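Secreted protein (PDB 5M6Q) is a microbial transglutaminase, an acyltransferase that probably joins glutamine side chains of proteins to amine groups. Local coordinates at residues 127-133 with 212-218; 104-108 with 153-157. All blocks are in the same frame, centred on the assembly; numbering follows the deposited sequence.

Contact 1 of 2, residues 127-133 with 212-218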
ATOM      1  N   PHE A 127       1.630  -2.250  -0.443  1.00 22.42           N
ATOM      2  CA  PHE A 127       0.487  -2.013  -1.295  1.00 20.07           C
ATOM      3  C   PHE A 127       0.995  -1.267  -2.505  1.00 20.29           C
ATOM      4  O   PHE A 127       2.078  -0.701  -2.471  1.00 21.80           O
ATOM      5  CB  PHE A 127      -0.615  -1.245  -0.558  1.00 19.71           C
ATOM      6  CG  PHE A 127      -0.188   0.094  -0.061  1.00 23.49           C
ATOM      7  CD1 PHE A 127      -0.295   1.216  -0.869  1.00 24.65           C
ATOM      8  CD2 PHE A 127       0.298   0.246   1.230  1.00 28.93           C
ATOM      9  CE1 PHE A 127       0.096   2.471  -0.405  1.00 25.60           C
ATOM     10  CE2 PHE A 127       0.698   1.492   1.694  1.00 22.38           C
ATOM     11  CZ  PHE A 127       0.584   2.604   0.877  1.00 23.78           C
ATOM     12  N   SER A 128       0.213  -1.274  -3.575  1.00 22.36           N
ATOM     13  CA  SER A 128       0.583  -0.602  -4.799  1.00 19.42           C
ATOM     14  C   SER A 128      -0.422   0.472  -5.105  1.00 20.77           C
ATOM     15  O   SER A 128      -1.634   0.235  -5.087  1.00 25.04           O
ATOM     16  CB  SER A 128       0.650  -1.578  -5.968  1.00 18.77           C
ATOM     17  OG  SER A 128       1.011  -0.870  -7.139  1.00 21.72           O
ATOM     18  N   LYS A 129       0.084   1.651  -5.418  1.00 17.39           N
ATOM     19  CA  LYS A 129      -0.771   2.772  -5.705  1.00 18.04           C
ATOM     20  C   LYS A 129      -0.590   3.217  -7.144  1.00 19.78           C
ATOM     21  O   LYS A 129       0.530   3.383  -7.624  1.00 22.59           O
ATOM     22  CB  LYS A 129      -0.475   3.931  -4.743  1.00 19.37           C
ATOM     23  CG  LYS A 129      -1.254   5.194  -5.032  1.00 19.82           C
ATOM     24  CD  LYS A 129      -0.649   6.370  -4.231  1.00 27.39           C
ATOM     25  CE  LYS A 129      -1.308   7.681  -4.579  1.00 26.15           C
ATOM     26  NZ  LYS A 129      -2.791   7.671  -4.320  1.00 19.86           N
ATOM     27  N   ARG A 130      -1.709   3.412  -7.823  1.00 18.03           N
ATOM     28  CA  ARG A 130      -1.714   3.944  -9.167  1.00 19.79           C
ATOM     29  C   ARG A 130      -2.317   5.343  -9.125  1.00 23.34           C
ATOM     30  O   ARG A 130      -3.304   5.593  -8.421  1.00 22.25           O
ATOM     31  CB  ARG A 130      -2.507   3.038 -10.115  1.00 20.29           C
ATOM     32  CG  ARG A 130      -2.056   1.572 -10.109  1.00 19.92           C
ATOM     33  CD  ARG A 130      -2.722   0.762 -11.224  1.00 21.71           C
ATOM     34  NE  ARG A 130      -2.458   1.312 -12.558  1.00 19.06           N
ATOM     35  CZ  ARG A 130      -2.951   0.817 -13.693  1.00 20.89           C
ATOM     36  NH1 ARG A 130      -3.726  -0.264 -13.674  1.00 18.32           N
ATOM     37  NH2 ARG A 130      -2.666   1.395 -14.851  1.00 20.31           N
ATOM     38  N   PHE A 131      -1.719   6.254  -9.869  1.00 20.45           N
ATOM     39  CA  PHE A 131      -2.127   7.647  -9.810  1.00 21.20           C
ATOM     40  C   PHE A 131      -1.742   8.394 -11.083  1.00 22.52           C
ATOM     41  O   PHE A 131      -1.162   7.824 -12.011  1.00 23.50           O
ATOM     42  CB  PHE A 131      -1.518   8.322  -8.568  1.00 20.70           C
ATOM     43  CG  PHE A 131      -0.002   8.342  -8.549  1.00 24.42           C
ATOM     44  CD1 PHE A 131       0.723   7.212  -8.179  1.00 20.21           C
ATOM     45  CD2 PHE A 131       0.694   9.506  -8.866  1.00 25.63           C
ATOM     46  CE1 PHE A 131       2.108   7.234  -8.133  1.00 24.06           C
ATOM     47  CE2 PHE A 131       2.098   9.538  -8.824  1.00 22.68           C
ATOM     48  CZ  PHE A 131       2.803   8.401  -8.461  1.00 21.50           C
ATOM     49  N   TYR A 132      -2.096   9.672 -11.125  1.00 26.99           N
ATOM     50  CA  TYR A 132      -1.849  10.526 -12.276  1.00 27.34           C
ATOM     51  C   TYR A 132      -0.692  11.472 -11.953  1.00 25.49           C
ATOM     52  O   TYR A 132      -0.626  12.037 -10.865  1.00 23.86           O
ATOM     53  CB  TYR A 132      -3.126  11.297 -12.626  1.00 22.85           C
ATOM     54  CG  TYR A 132      -3.066  12.186 -13.849  1.00 28.33           C
ATOM     55  CD1 TYR A 132      -2.638  11.709 -15.073  1.00 29.92           C
ATOM     56  CD2 TYR A 132      -3.478  13.505 -13.772  1.00 31.68           C
ATOM     57  CE1 TYR A 132      -2.614  12.535 -16.193  1.00 34.83           C
ATOM     58  CE2 TYR A 132      -3.468  14.330 -14.873  1.00 32.83           C
ATOM     59  CZ  TYR A 132      -3.041  13.849 -16.077  1.00 38.52           C
ATOM     60  OH  TYR A 132      -3.030  14.707 -17.152  1.00 41.43           O
ATOM     61  N   SER A 133       0.218  11.627 -12.904  1.00 26.51           N
ATOM     62  CA  SER A 133       1.466  12.350 -12.676  1.00 30.53           C
ATOM     63  C   SER A 133       1.278  13.852 -12.616  1.00 29.59           C
ATOM     64  O   SER A 133       2.021  14.537 -11.923  1.00 28.60           O
ATOM     65  CB  SER A 133       2.477  12.021 -13.772  1.00 31.74           C
ATOM     66  OG  SER A 133       1.979  12.417 -15.027  1.00 31.55           O
ATOM     67  N   PHE A 212      -4.622   6.530 -15.157  1.00 22.74           N
ATOM     68  CA  PHE A 212      -3.347   6.545 -14.442  1.00 23.93           C
ATOM     69  C   PHE A 212      -2.121   6.448 -15.346  1.00 26.38           C
ATOM     70  O   PHE A 212      -2.131   5.692 -16.300  1.00 25.40           O
ATOM     71  CB  PHE A 212      -3.286   5.371 -13.466  1.00 23.20           C
ATOM     72  CG  PHE A 212      -4.526   5.187 -12.653  1.00 23.31           C
ATOM     73  CD1 PHE A 212      -5.021   6.234 -11.874  1.00 21.88           C
ATOM     74  CD2 PHE A 212      -5.179   3.959 -12.640  1.00 22.38           C
ATOM     75  CE1 PHE A 212      -6.167   6.071 -11.124  1.00 25.97           C
ATOM     76  CE2 PHE A 212      -6.321   3.770 -11.878  1.00 27.75           C
ATOM     77  CZ  PHE A 212      -6.824   4.828 -11.119  1.00 23.46           C
ATOM     78  N   ASP A 213      -1.041   7.158 -15.024  1.00 28.39           N
ATOM     79  CA  ASP A 213       0.196   6.925 -15.774  1.00 30.55           C
ATOM     80  C   ASP A 213       1.393   6.621 -14.864  1.00 24.56           C
ATOM     81  O   ASP A 213       2.527   6.493 -15.329  1.00 28.08           O
ATOM     82  CB  ASP A 213       0.505   8.107 -16.707  1.00 28.97           C
ATOM     83  CG  ASP A 213       0.697   9.426 -15.973  1.00 30.18           C
ATOM     84  OD1 ASP A 213       0.325   9.546 -14.785  1.00 26.86           O
ATOM     85  OD2 ASP A 213       1.225  10.367 -16.609  1.00 35.39           O
ATOM     86  N   GLU A 214       1.118   6.470 -13.582  1.00 20.54           N
ATOM     87  CA  GLU A 214       2.131   6.143 -12.584  1.00 23.96           C
ATOM     88  C   GLU A 214       1.665   5.008 -11.686  1.00 25.24           C
ATOM     89  O   GLU A 214       0.485   4.901 -11.371  1.00 20.35           O
ATOM     90  CB  GLU A 214       2.460   7.361 -11.698  1.00 22.86           C
ATOM     91  CG  GLU A 214       3.044   8.558 -12.435  1.00 23.52           C
ATOM     92  CD  GLU A 214       4.440   8.312 -13.027  1.00 31.96           C
ATOM     93  OE1 GLU A 214       5.129   7.321 -12.647  1.00 27.25           O
ATOM     94  OE2 GLU A 214       4.849   9.134 -13.886  1.00 35.64           O
ATOM     95  N   GLN A 215       2.612   4.176 -11.276  1.00 22.14           N
ATOM     96  CA  GLN A 215       2.357   3.125 -10.312  1.00 24.12           C
ATOM     97  C   GLN A 215       3.578   2.995  -9.422  1.00 22.33           C
ATOM     98  O   GLN A 215       4.703   2.971  -9.915  1.00 24.78           O
ATOM     99  CB  GLN A 215       2.047   1.796 -11.008  1.00 20.91           C
ATOM    100  CG  GLN A 215       1.763   0.662 -10.027  1.00 22.00           C
ATOM    101  CD  GLN A 215       1.156  -0.555 -10.709  1.00 25.39           C
ATOM    102  OE1 GLN A 215       0.844  -0.515 -11.891  1.00 27.51           O
ATOM    103  NE2 GLN A 215       0.982  -1.638  -9.963  1.00 21.25           N
ATOM    104  N   VAL A 216       3.350   2.940  -8.112  1.00 19.62           N
ATOM    105  CA  VAL A 216       4.413   2.730  -7.136  1.00 22.27           C
ATOM    106  C   VAL A 216       4.087   1.536  -6.248  1.00 23.62           C
ATOM    107  O   VAL A 216       2.940   1.142  -6.114  1.00 20.14           O
ATOM    108  CB  VAL A 216       4.648   3.982  -6.248  1.00 22.78           C
ATOM    109  CG1 VAL A 216       5.133   5.164  -7.083  1.00 19.16           C
ATOM    110  CG2 VAL A 216       3.387   4.337  -5.485  1.00 19.22           C
ATOM    111  N   PHE A 217       5.123   0.976  -5.636  1.00 20.53           N
ATOM    112  CA  PHE A 217       4.966  -0.084  -4.676  1.00 22.76           C
ATOM    113  C   PHE A 217       5.502   0.445  -3.360  1.00 20.55           C
ATOM    114  O   PHE A 217       6.654   0.871  -3.268  1.00 23.35           O
ATOM    115  CB  PHE A 217       5.699  -1.342  -5.137  1.00 22.92           C
ATOM    116  CG  PHE A 217       5.158  -1.897  -6.415  1.00 23.95           C
ATOM    117  CD1 PHE A 217       4.141  -2.839  -6.393  1.00 23.25           C
ATOM    118  CD2 PHE A 217       5.614  -1.432  -7.632  1.00 25.26           C
ATOM    119  CE1 PHE A 217       3.627  -3.331  -7.566  1.00 21.83           C
ATOM    120  CE2 PHE A 217       5.101  -1.922  -8.807  1.00 26.78           C
ATOM    121  CZ  PHE A 217       4.109  -2.866  -8.774  1.00 20.15           C
ATOM    122  N   THR A 218       4.654   0.396  -2.348  1.00 19.07           N
ATOM    123  CA  THR A 218       4.855   1.167  -1.136  1.00 20.00           C
ATOM    124  C   THR A 218       4.924   0.251   0.051  1.00 18.30           C
ATOM    125  O   THR A 218       4.159  -0.704   0.166  1.00 21.16           O
ATOM    126  CB  THR A 218       3.720   2.199  -0.950  1.00 20.11           C
ATOM    127  OG1 THR A 218       3.701   3.069  -2.085  1.00 24.12           O
ATOM    128  CG2 THR A 218       3.913   3.023   0.330  1.00 21.32           C
TER
HETATM  129  O   HOH W   1      -0.700   3.373 -13.449  1.00 24.10           O
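F131 lays one face of its ring over the CB of E214, 3.5 Å from the ring centroid, a CH-pi contact within an antiparallel hydrogen-bonded pair. Its CG stands between the backbone N and the carbonyl carbon (chi1 62°), which swings the ring over the neighbouring strand, and the ring edge meets CG1 of V216. F127 repeats the scheme on T218; a flat phenylalanine suits both places because it can lie over the CB of a partner, methylene in E214 and branched in T218. On the other side of the sheet the OG of S128 donates to V216 O at 3.0 Å from above the carbonyl plane, while K129 N reaches the same oxygen from the opposite face. Q215 brings NE2 within 2.9 Å of that OG, so the small hydroxyl both gives and receives. R130 sets CB over the ring of F212; a water links its NE to E214 O, and its NH1 bonds the carbonyl oxygens of R207 and Y205. The N-H groups of D213 and E214 both bond to F131 O, from opposite faces of its plane, a classic beta bulge; the D213 carboxylate then takes S133 N and S133 OG. These adjacent inner strands of the antiparallel transglutaminase sheet lie between strands 174-179 and 66-67, with F217 packed on helices 70-84 and 202-205.

Contact 2 of 2, residues 104-108 with 153-157; sequences KRLKN and ETDQV
Q156 reaches from its loop to the backbone of K107 and binds both backbone polar atoms of that residue, N and O, with one flat amide. CB and CG serve as the arm: CG lies anti to the backbone N (chi1 -175°) and the chain stays extended beyond it, which carries the amide out beside the K107 backbone. Contact with 104-108 begins at CD, 3.7 Å from K107 N. At the tip OE1 accepts from K107 N at 2.9 Å, in the carbonyl plane and on a lone pair, by a nearly straight bond. OE1 also lies 3.6 Å from CD2 of L106. NE2 donates to K107 O at 2.9 Å, the bond almost straight at 174° and lying in the amide plane. Glutamine suits the place because its carbonyl and amino group match the backbone donor and acceptor of a single residue, and its length carries the amide from one loop to the other. With an alanine in place of Q156, K107 N and O would probably lose both these mates, and the two loops the bonds that tie them here. Beside it L106 sets CD2 against CB of T154, 3.8 Å away, while T154 OG1 accepts from Q156 N in an ST turn that steadies the base of the glutamine. At the exposed end R105 NH1 forms a salt bridge with E153 OE2 (2.6 Å). The oxygen lies at the guanidinium edge, yet NH1 meets the carboxylate from above its plane, the two planes being 89° apart. The contact therefore joins two loops chiefly by directional polar bonds: a neutral amide paired with backbone at its more buried end, and a charge pair at the surface.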
ATOM      1  N   LYS A 104      19.681   2.656   4.684  1.00 26.68           N
ATOM      2  CA  LYS A 104      20.406   3.892   4.984  1.00 26.91           C
ATOM      3  C   LYS A 104      20.468   4.841   3.796  1.00 31.91           C
ATOM      4  O   LYS A 104      20.694   6.030   3.974  1.00 34.51           O
ATOM      5  CB  LYS A 104      21.828   3.586   5.477  1.00 31.48           C
ATOM      6  CG  LYS A 104      22.776   3.074   4.417  1.00 28.23           C
ATOM      7  CD  LYS A 104      24.138   2.726   5.023  1.00 33.08           C
ATOM      8  CE  LYS A 104      25.133   2.344   3.945  1.00 35.19           C
ATOM      9  NZ  LYS A 104      26.475   1.980   4.500  1.00 49.74           N
ATOM     10  N   ARG A 105      20.255   4.336   2.584  1.00 27.77           N
ATOM     11  CA  ARG A 105      20.270   5.214   1.420  1.00 31.34           C
ATOM     12  C   ARG A 105      18.910   5.821   1.120  1.00 27.70           C
ATOM     13  O   ARG A 105      18.787   6.612   0.202  1.00 30.02           O
ATOM     14  CB  ARG A 105      20.754   4.465   0.190  1.00 29.28           C
ATOM     15  CG  ARG A 105      22.063   3.747   0.392  1.00 37.53           C
ATOM     16  CD  ARG A 105      22.023   2.430  -0.312  1.00 40.59           C
ATOM     17  NE  ARG A 105      22.372   2.515  -1.720  1.00 48.63           N
ATOM     18  CZ  ARG A 105      21.905   1.673  -2.639  1.00 56.13           C
ATOM     19  NH1 ARG A 105      22.289   1.786  -3.903  1.00 45.52           N
ATOM     20  NH2 ARG A 105      21.042   0.717  -2.294  1.00 45.19           N
ATOM     21  N   LEU A 106      17.891   5.442   1.879  1.00 25.24           N
ATOM     22  CA  LEU A 106      16.518   5.850   1.577  1.00 25.57           C
ATOM     23  C   LEU A 106      16.067   7.112   2.305  1.00 27.84           C
ATOM     24  O   LEU A 106      16.613   7.456   3.343  1.00 26.44           O
ATOM     25  CB  LEU A 106      15.558   4.724   1.931  1.00 28.47           C
ATOM     26  CG  LEU A 106      15.788   3.415   1.178  1.00 30.58           C
ATOM     27  CD1 LEU A 106      14.741   2.403   1.586  1.00 32.24           C
ATOM     28  CD2 LEU A 106      15.745   3.680  -0.302  1.00 25.76           C
ATOM     29  N   LYS A 107      15.042   7.776   1.773  1.00 23.58           N
ATOM     30  CA  LYS A 107      14.402   8.874   2.482  1.00 26.47           C
ATOM     31  C   LYS A 107      13.189   8.368   3.254  1.00 29.27           C
ATOM     32  O   LYS A 107      12.547   7.408   2.826  1.00 26.64           O
ATOM     33  CB  LYS A 107      14.007   9.975   1.502  1.00 27.83           C
ATOM     34  CG  LYS A 107      15.218  10.474   0.712  1.00 33.47           C
ATOM     35  CD  LYS A 107      15.021  11.883   0.181  1.00 42.90           C
ATOM     36  CE  LYS A 107      16.358  12.642   0.055  1.00 42.45           C
ATOM     37  NZ  LYS A 107      17.307  11.956  -0.864  1.00 46.17           N
ATOM     38  N   ASN A 108      12.921   8.980   4.410  1.00 23.02           N
ATOM     39  CA  ASN A 108      11.663   8.802   5.163  1.00 24.52           C
ATOM     40  C   ASN A 108      11.528   7.507   5.941  1.00 21.63           C
ATOM     41  O   ASN A 108      10.438   7.185   6.390  1.00 23.69           O
ATOM     42  CB  ASN A 108      10.451   8.903   4.232  1.00 22.93           C
ATOM     43  CG  ASN A 108      10.537  10.083   3.300  1.00 32.93           C
ATOM     44  OD1 ASN A 108      10.869  11.185   3.721  1.00 29.20           O
ATOM     45  ND2 ASN A 108      10.248   9.856   2.013  1.00 30.42           N
ATOM     46  N   GLU A 153      19.247   4.868  -8.475  1.00 28.17           N
ATOM     47  CA  GLU A 153      20.043   3.993  -7.618  1.00 28.12           C
ATOM     48  C   GLU A 153      19.185   3.202  -6.618  1.00 29.74           C
ATOM     49  O   GLU A 153      19.384   2.013  -6.425  1.00 28.85           O
ATOM     50  CB  GLU A 153      21.107   4.806  -6.874  1.00 31.88           C
ATOM     51  CG  GLU A 153      22.253   3.969  -6.328  1.00 44.68           C
ATOM     52  CD  GLU A 153      22.772   4.463  -4.966  1.00 55.25           C
ATOM     53  OE1 GLU A 153      22.180   5.408  -4.397  1.00 57.19           O
ATOM     54  OE2 GLU A 153      23.767   3.893  -4.456  1.00 56.67           O
ATOM     55  N   THR A 154      18.223   3.857  -5.988  1.00 25.21           N
ATOM     56  CA  THR A 154      17.481   3.206  -4.921  1.00 29.81           C
ATOM     57  C   THR A 154      16.079   2.800  -5.342  1.00 27.05           C
ATOM     58  O   THR A 154      15.388   2.130  -4.575  1.00 24.93           O
ATOM     59  CB  THR A 154      17.354   4.108  -3.696  1.00 25.00           C
ATOM     60  OG1 THR A 154      16.546   5.245  -4.031  1.00 26.32           O
ATOM     61  CG2 THR A 154      18.722   4.555  -3.233  1.00 25.08           C
ATOM     62  N   ASP A 155      15.667   3.229  -6.535  1.00 23.61           N
ATOM     63  CA  ASP A 155      14.330   2.957  -7.047  1.00 22.41           C
ATOM     64  C   ASP A 155      13.244   3.693  -6.232  1.00 27.97           C
ATOM     65  O   ASP A 155      12.051   3.430  -6.396  1.00 23.80           O
ATOM     66  CB  ASP A 155      14.082   1.439  -7.046  1.00 27.40           C
ATOM     67  CG  ASP A 155      12.981   1.012  -8.002  1.00 33.33           C
ATOM     68  OD1 ASP A 155      12.846   1.620  -9.093  1.00 33.35           O
ATOM     69  OD2 ASP A 155      12.268   0.039  -7.663  1.00 36.02           O
ATOM     70  N   GLN A 156      13.635   4.628  -5.364  1.00 24.16           N
ATOM     71  CA  GLN A 156      12.629   5.304  -4.540  1.00 22.87           C
ATOM     72  C   GLN A 156      11.939   6.426  -5.304  1.00 21.22           C
ATOM     73  O   GLN A 156      12.563   7.174  -6.043  1.00 22.74           O
ATOM     74  CB  GLN A 156      13.231   5.863  -3.237  1.00 19.32           C
ATOM     75  CG  GLN A 156      12.181   6.480  -2.292  1.00 18.50           C
ATOM     76  CD  GLN A 156      12.728   6.708  -0.877  1.00 24.13           C
ATOM     77  OE1 GLN A 156      13.936   6.719  -0.673  1.00 25.21           O
ATOM     78  NE2 GLN A 156      11.837   6.880   0.095  1.00 23.66           N
ATOM     79  N   VAL A 157      10.630   6.531  -5.120  1.00 22.77           N
ATOM     80  CA  VAL A 157       9.874   7.566  -5.790  1.00 23.46           C
ATOM     81  C   VAL A 157       9.533   8.639  -4.774  1.00 25.91           C
ATOM     82  O   VAL A 157       9.001   8.342  -3.706  1.00 23.47           O
ATOM     83  CB  VAL A 157       8.611   6.997  -6.452  1.00 23.91           C
ATOM     84  CG1 VAL A 157       7.695   8.128  -6.902  1.00 20.93           C
ATOM     85  CG2 VAL A 157       8.991   6.105  -7.609  1.00 24.14           C
TER

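Overall arrangement
The centres of the two contacts lie about 17 Å apart, contact 1 about 10 Å from the centre of the chain and contact 2 about 17 Å. Along the sequence their segments alternate: 104-108, 127-133, 153-157, then 212-218. Contact 1 joins two inner strands of the antiparallel sheet, whereas contact 2 ties the loop ahead of helix 109-112 to the one between helix 141-146 and strand 174-179. They meet where V216 CG1 packs on V157 CG1, 3.9 Å apart. Strand 66-67 connects them as well, pairing with strand 214-223 and lying against L106 and Q156. The loop pairing of contact 2 thus rests against the edge of the sheet whose interior holds contact 1.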